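Local coordinates for protein serine--tRNA ligase, cytoplasmic (Candida albicans, PDB 3QO8) that catalyses the two-step attachment of serine to tRNA(Ser), first activating serine with ATP to Ser-AMP and then transferring it to the acceptor end of the tRNA, at residues A[128-136]-A[324-335]. Numbering follows the deposited sequence.
With SSA (5'-O-(N-(L-seryl)-sulfamoyl)adenosine), chain D.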
loop_
_atom_site.group_PDB
_atom_site.type_symbol
_atom_site.label_atom_id
_atom_site.label_comp_id
_atom_site.label_asym_id
_atom_site.label_seq_id
_atom_site.Cartn_x
_atom_site.Cartn_y
_atom_site.Cartn_z
ATOM N N VAL A 128 6.020 18.104 29.399
ATOM C CA VAL A 128 7.167 18.877 28.929
ATOM C C VAL A 128 6.777 20.306 28.553
ATOM O O VAL A 128 7.375 21.265 29.028
ATOM C CB VAL A 128 7.864 18.181 27.727
ATOM C CG1 VAL A 128 8.982 19.050 27.165
ATOM C CG2 VAL A 128 8.401 16.821 28.148
ATOM N N ARG A 129 5.759 20.440 27.713
ATOM C CA ARG A 129 5.337 21.748 27.230
ATOM C C ARG A 129 3.875 21.690 26.862
ATOM O O ARG A 129 3.355 20.627 26.514
ATOM C CB ARG A 129 6.141 22.148 25.984
ATOM C CG ARG A 129 7.489 22.776 26.268
ATOM C CD ARG A 129 8.186 23.224 24.980
ATOM N NE ARG A 129 8.506 22.108 24.093
ATOM C CZ ARG A 129 9.581 21.338 24.227
ATOM N NH1 ARG A 129 10.434 21.553 25.222
ATOM N NH2 ARG A 129 9.803 20.348 23.374
ATOM N N THR A 130 3.213 22.838 26.928
ATOM C CA THR A 130 1.843 22.960 26.455
ATOM C C THR A 130 1.782 24.149 25.507
ATOM O O THR A 130 2.540 25.103 25.655
ATOM C CB THR A 130 0.854 23.178 27.625
ATOM O OG1 THR A 130 0.987 22.111 28.571
ATOM C CG2 THR A 130 -0.567 23.191 27.116
ATOM N N TRP A 131 0.890 24.096 24.527
ATOM C CA TRP A 131 0.717 25.220 23.614
ATOM C C TRP A 131 -0.745 25.373 23.224
ATOM O O TRP A 131 -1.421 24.388 22.950
ATOM C CB TRP A 131 1.573 25.052 22.349
ATOM C CG TRP A 131 1.477 26.240 21.421
ATOM C CD1 TRP A 131 2.196 27.405 21.503
ATOM C CD2 TRP A 131 0.605 26.388 20.292
ATOM N NE1 TRP A 131 1.831 28.258 20.485
ATOM C CE2 TRP A 131 0.862 27.656 19.726
ATOM C CE3 TRP A 131 -0.352 25.560 19.688
ATOM C CZ2 TRP A 131 0.179 28.126 18.605
ATOM C CZ3 TRP A 131 -1.019 26.022 18.566
ATOM C CH2 TRP A 131 -0.757 27.297 18.041
ATOM N N THR A 132 -1.237 26.609 23.220
ATOM C CA THR A 132 -2.551 26.892 22.660
ATOM C C THR A 132 -2.449 27.980 21.613
ATOM O O THR A 132 -1.609 28.871 21.704
ATOM C CB THR A 132 -3.596 27.346 23.725
ATOM O OG1 THR A 132 -3.044 28.397 24.525
ATOM C CG2 THR A 132 -4.012 26.173 24.608
ATOM N N PRO A 133 -3.320 27.910 20.612
ATOM C CA PRO A 133 -3.380 28.965 19.606
ATOM C C PRO A 133 -3.955 30.259 20.170
ATOM O O PRO A 133 -4.420 30.318 21.322
ATOM C CB PRO A 133 -4.316 28.381 18.543
ATOM C CG PRO A 133 -5.165 27.407 19.282
ATOM C CD PRO A 133 -4.269 26.821 20.342
ATOM N N GLU A 134 -3.911 31.292 19.336
ATOM C CA GLU A 134 -4.410 32.619 19.669
ATOM C C GLU A 134 -5.925 32.586 19.809
ATOM O O GLU A 134 -6.608 31.862 19.087
ATOM C CB GLU A 134 -3.998 33.600 18.566
ATOM C CG GLU A 134 -4.496 35.024 18.730
ATOM C CD GLU A 134 -4.083 35.918 17.568
ATOM O OE1 GLU A 134 -3.333 35.444 16.684
ATOM O OE2 GLU A 134 -4.508 37.093 17.538
ATOM N N ASN A 135 -6.451 33.366 20.742
ATOM C CA ASN A 135 -7.892 33.416 20.961
ATOM C C ASN A 135 -8.472 32.083 21.410
ATOM O O ASN A 135 -9.661 31.827 21.246
ATOM C CB ASN A 135 -8.616 33.909 19.707
ATOM C CG ASN A 135 -8.242 35.329 19.344
ATOM O OD1 ASN A 135 -8.216 36.215 20.202
ATOM N ND2 ASN A 135 -7.943 35.555 18.066
ATOM N N TYR A 136 -7.627 31.232 21.975
ATOM C CA TYR A 136 -8.106 30.003 22.590
ATOM C C TYR A 136 -7.674 29.995 24.044
ATOM O O TYR A 136 -6.514 29.721 24.377
ATOM C CB TYR A 136 -7.588 28.767 21.862
ATOM C CG TYR A 136 -8.355 27.503 22.192
ATOM C CD1 TYR A 136 -9.734 27.429 21.998
ATOM C CD2 TYR A 136 -7.700 26.383 22.690
ATOM C CE1 TYR A 136 -10.444 26.260 22.292
ATOM C CE2 TYR A 136 -8.400 25.211 22.988
ATOM C CZ TYR A 136 -9.764 25.156 22.783
ATOM O OH TYR A 136 -10.445 23.998 23.082
ATOM N N GLU A 324 6.342 20.508 16.538
ATOM C CA GLU A 324 5.573 21.530 17.246
ATOM C C GLU A 324 5.241 22.693 16.313
ATOM O O GLU A 324 4.100 23.157 16.246
ATOM C CB GLU A 324 6.355 22.039 18.449
ATOM C CG GLU A 324 6.542 20.996 19.532
ATOM C CD GLU A 324 7.217 21.584 20.755
ATOM O OE1 GLU A 324 6.586 22.419 21.446
ATOM O OE2 GLU A 324 8.376 21.220 21.018
ATOM N N GLU A 325 6.248 23.165 15.590
ATOM C CA GLU A 325 6.044 24.260 14.657
ATOM C C GLU A 325 4.975 23.892 13.629
ATOM O O GLU A 325 4.105 24.701 13.296
ATOM C CB GLU A 325 7.359 24.636 13.969
ATOM C CG GLU A 325 7.236 25.821 13.030
ATOM C CD GLU A 325 8.522 26.101 12.240
ATOM O OE1 GLU A 325 9.562 25.461 12.518
ATOM O OE2 GLU A 325 8.476 26.959 11.331
ATOM N N PHE A 326 5.032 22.664 13.128
ATOM C CA PHE A 326 4.022 22.185 12.191
ATOM C C PHE A 326 2.604 22.288 12.784
ATOM O O PHE A 326 1.696 22.823 12.136
ATOM C CB PHE A 326 4.344 20.744 11.760
ATOM C CG PHE A 326 3.400 20.184 10.706
ATOM C CD1 PHE A 326 3.576 20.476 9.363
ATOM C CD2 PHE A 326 2.340 19.364 11.076
ATOM C CE1 PHE A 326 2.719 19.953 8.398
ATOM C CE2 PHE A 326 1.472 18.845 10.122
ATOM C CZ PHE A 326 1.657 19.144 8.781
ATOM N N TYR A 327 2.398 21.787 14.007
ATOM C CA TYR A 327 1.057 21.853 14.606
ATOM C C TYR A 327 0.647 23.269 14.978
ATOM O O TYR A 327 -0.530 23.640 14.883
ATOM C CB TYR A 327 0.887 20.842 15.758
ATOM C CG TYR A 327 0.916 19.479 15.142
ATOM C CD1 TYR A 327 -0.208 18.969 14.520
ATOM C CD2 TYR A 327 2.094 18.751 15.074
ATOM C CE1 TYR A 327 -0.175 17.740 13.877
ATOM C CE2 TYR A 327 2.136 17.517 14.431
ATOM C CZ TYR A 327 1.000 17.025 13.836
ATOM O OH TYR A 327 1.035 15.808 13.178
ATOM N N GLN A 328 1.621 24.078 15.370
ATOM C CA GLN A 328 1.324 25.482 15.620
ATOM C C GLN A 328 0.810 26.141 14.347
ATOM O O GLN A 328 -0.117 26.955 14.387
ATOM C CB GLN A 328 2.561 26.215 16.125
ATOM C CG GLN A 328 2.940 25.812 17.520
ATOM C CD GLN A 328 4.080 26.636 18.048
ATOM O OE1 GLN A 328 4.321 27.743 17.572
ATOM N NE2 GLN A 328 4.792 26.105 19.038
ATOM N N SER A 329 1.405 25.766 13.218
ATOM C CA SER A 329 1.045 26.351 11.926
ATOM C C SER A 329 -0.372 25.952 11.508
ATOM O O SER A 329 -1.015 26.635 10.712
ATOM C CB SER A 329 2.061 25.948 10.848
ATOM O OG SER A 329 1.743 24.691 10.276
ATOM N N LEU A 330 -0.861 24.846 12.060
ATOM C CA LEU A 330 -2.229 24.413 11.803
ATOM C C LEU A 330 -3.192 24.918 12.870
ATOM O O LEU A 330 -4.397 24.683 12.783
ATOM C CB LEU A 330 -2.306 22.883 11.743
ATOM C CG LEU A 330 -1.637 22.215 10.542
ATOM C CD1 LEU A 330 -1.447 20.710 10.784
ATOM C CD2 LEU A 330 -2.485 22.465 9.304
ATOM N N GLY A 331 -2.658 25.597 13.884
ATOM C CA GLY A 331 -3.487 26.160 14.940
ATOM C C GLY A 331 -4.120 25.110 15.840
ATOM O O GLY A 331 -5.235 25.290 16.341
ATOM N N LEU A 332 -3.408 24.013 16.071
ATOM C CA LEU A 332 -3.958 22.919 16.876
ATOM C C LEU A 332 -3.312 22.922 18.263
ATOM O O LEU A 332 -2.091 22.810 18.369
ATOM C CB LEU A 332 -3.747 21.561 16.167
ATOM C CG LEU A 332 -4.339 21.443 14.755
ATOM C CD1 LEU A 332 -3.988 20.121 14.062
ATOM C CD2 LEU A 332 -5.858 21.640 14.777
ATOM N N PRO A 333 -4.130 23.053 19.335
ATOM C CA PRO A 333 -3.557 23.055 20.689
ATOM C C PRO A 333 -2.943 21.694 20.961
ATOM O O PRO A 333 -3.480 20.705 20.477
ATOM C CB PRO A 333 -4.779 23.250 21.613
ATOM C CG PRO A 333 -5.924 23.612 20.724
ATOM C CD PRO A 333 -5.606 23.060 19.354
ATOM N N TYR A 334 -1.850 21.632 21.717
ATOM C CA TYR A 334 -1.231 20.343 22.001
ATOM C C TYR A 334 -0.447 20.391 23.296
ATOM O O TYR A 334 -0.250 21.457 23.868
ATOM C CB TYR A 334 -0.303 19.910 20.848
ATOM C CG TYR A 334 0.851 20.871 20.633
ATOM C CD1 TYR A 334 1.987 20.812 21.429
ATOM C CD2 TYR A 334 0.794 21.847 19.640
ATOM C CE1 TYR A 334 3.045 21.721 21.252
ATOM C CE2 TYR A 334 1.844 22.751 19.450
ATOM C CZ TYR A 334 2.956 22.685 20.268
ATOM O OH TYR A 334 3.985 23.574 20.087
ATOM N N ARG A 335 -0.009 19.226 23.755
ATOM C CA ARG A 335 1.008 19.150 24.788
ATOM C C ARG A 335 2.085 18.171 24.338
ATOM O O ARG A 335 1.811 17.260 23.560
ATOM C CB ARG A 335 0.411 18.688 26.120
ATOM C CG ARG A 335 -0.244 17.314 26.077
ATOM C CD ARG A 335 -0.736 16.891 27.479
ATOM N NE ARG A 335 -1.210 15.506 27.496
ATOM C CZ ARG A 335 -1.979 14.979 28.451
ATOM N NH1 ARG A 335 -2.369 15.716 29.481
ATOM N NH2 ARG A 335 -2.356 13.706 28.379
HETATM N N10 SSA D . -0.465 34.252 14.829
HETATM C CA SSA D . -1.485 34.223 13.797
HETATM C CB SSA D . -0.821 33.913 12.458
HETATM O OG SSA D . -1.811 33.801 11.430
HETATM C C9 SSA D . -2.507 33.170 14.126
HETATM O O9 SSA D . -3.484 33.008 13.413
HETATM N N8 SSA D . -2.279 32.437 15.215
HETATM S S1 SSA D . -3.198 31.171 15.576
HETATM O O1S SSA D . -2.547 30.401 16.599
HETATM O O2S SSA D . -4.488 31.619 16.030
HETATM O "O5'" SSA D . -3.389 30.318 14.308
HETATM C "C5'" SSA D . -2.403 29.381 13.880
HETATM C "C4'" SSA D . -2.686 29.030 12.423
HETATM O "O4'" SSA D . -3.834 28.184 12.311
HETATM C "C3'" SSA D . -2.997 30.269 11.601
HETATM O "O3'" SSA D . -1.835 30.724 10.900
HETATM C "C2'" SSA D . -4.060 29.828 10.621
HETATM O "O2'" SSA D . -3.457 29.433 9.391
HETATM C "C1'" SSA D . -4.704 28.613 11.259
HETATM N N9 SSA D . -6.017 29.046 11.791
HETATM C C8 SSA D . -6.336 29.285 13.076
HETATM N N7 SSA D . -7.633 29.676 13.130
HETATM C C5 SSA D . -8.118 29.683 11.868
HETATM C C6 SSA D . -9.354 29.984 11.311
HETATM N N6 SSA D . -10.398 30.375 12.088
HETATM N N1 SSA D . -9.504 29.888 9.971
HETATM C C2 SSA D . -8.491 29.500 9.183
HETATM N N3 SSA D . -7.290 29.201 9.696
HETATM C C4 SSA D . -7.086 29.290 11.031
#
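W131 and Y334 form an antiparallel hydrogen-bonded pair. W131 N gives a bond of 2.9 Å to Y334 O, and Y334 N returns one of 3.0 Å to W131 O. Next to them, T130 and R335 make a non-hydrogen-bonded pair. R335 turns its guanidinium away to E355 of the next strand.

The aromatic packing lies on the W131 side of this ladder. The W131 indole lies between Q328, in the last turn of helix 312-329, and the backbone N of P133 on the opposite face. Q328 CG sits over the centre of its six-membered ring, 3.6 Å from the centroid, a CH-pi contact. The Q328 amide continues across the indole, with the two planes only 7° apart. W131 CB in turn lies over the Y334 ring face, 3.4 Å from Y334 CZ. The five-membered ring of W131 and the Y334 ring run roughly parallel but are strongly offset, with little overlap. L332 O meets the indole edge.

A polar chain fixes these groups. Q328 NE2 donates an almost straight bond (175°) to Y334 OH, in the amide plane. Y334 OH donates to the anti lone pair of E324 OE1. E324 OE2 carries the salt bridge to R129 NH2, at 2.9 Å. The R129 chain bends at chi3 (-64°) to bring its guanidinium there; its NE adds weak bonds to both carboxylate oxygens.

P333 CG touches P133 CD at 3.6 Å and also meets the Y136 ring.

The helix ends in a Schellman motif at G331, whose positive phi and closeness to SSA O4' suit a glycine. E134 N donates a hydrogen bond to SSA O1S at 3.2 Å. The loop after strand 126-131 and the end of helix 312-329, with W131 between, line one side of the SSA pocket. Through strand 334-338, strand 126-131 joins the antiparallel sheet of the class II catalytic core.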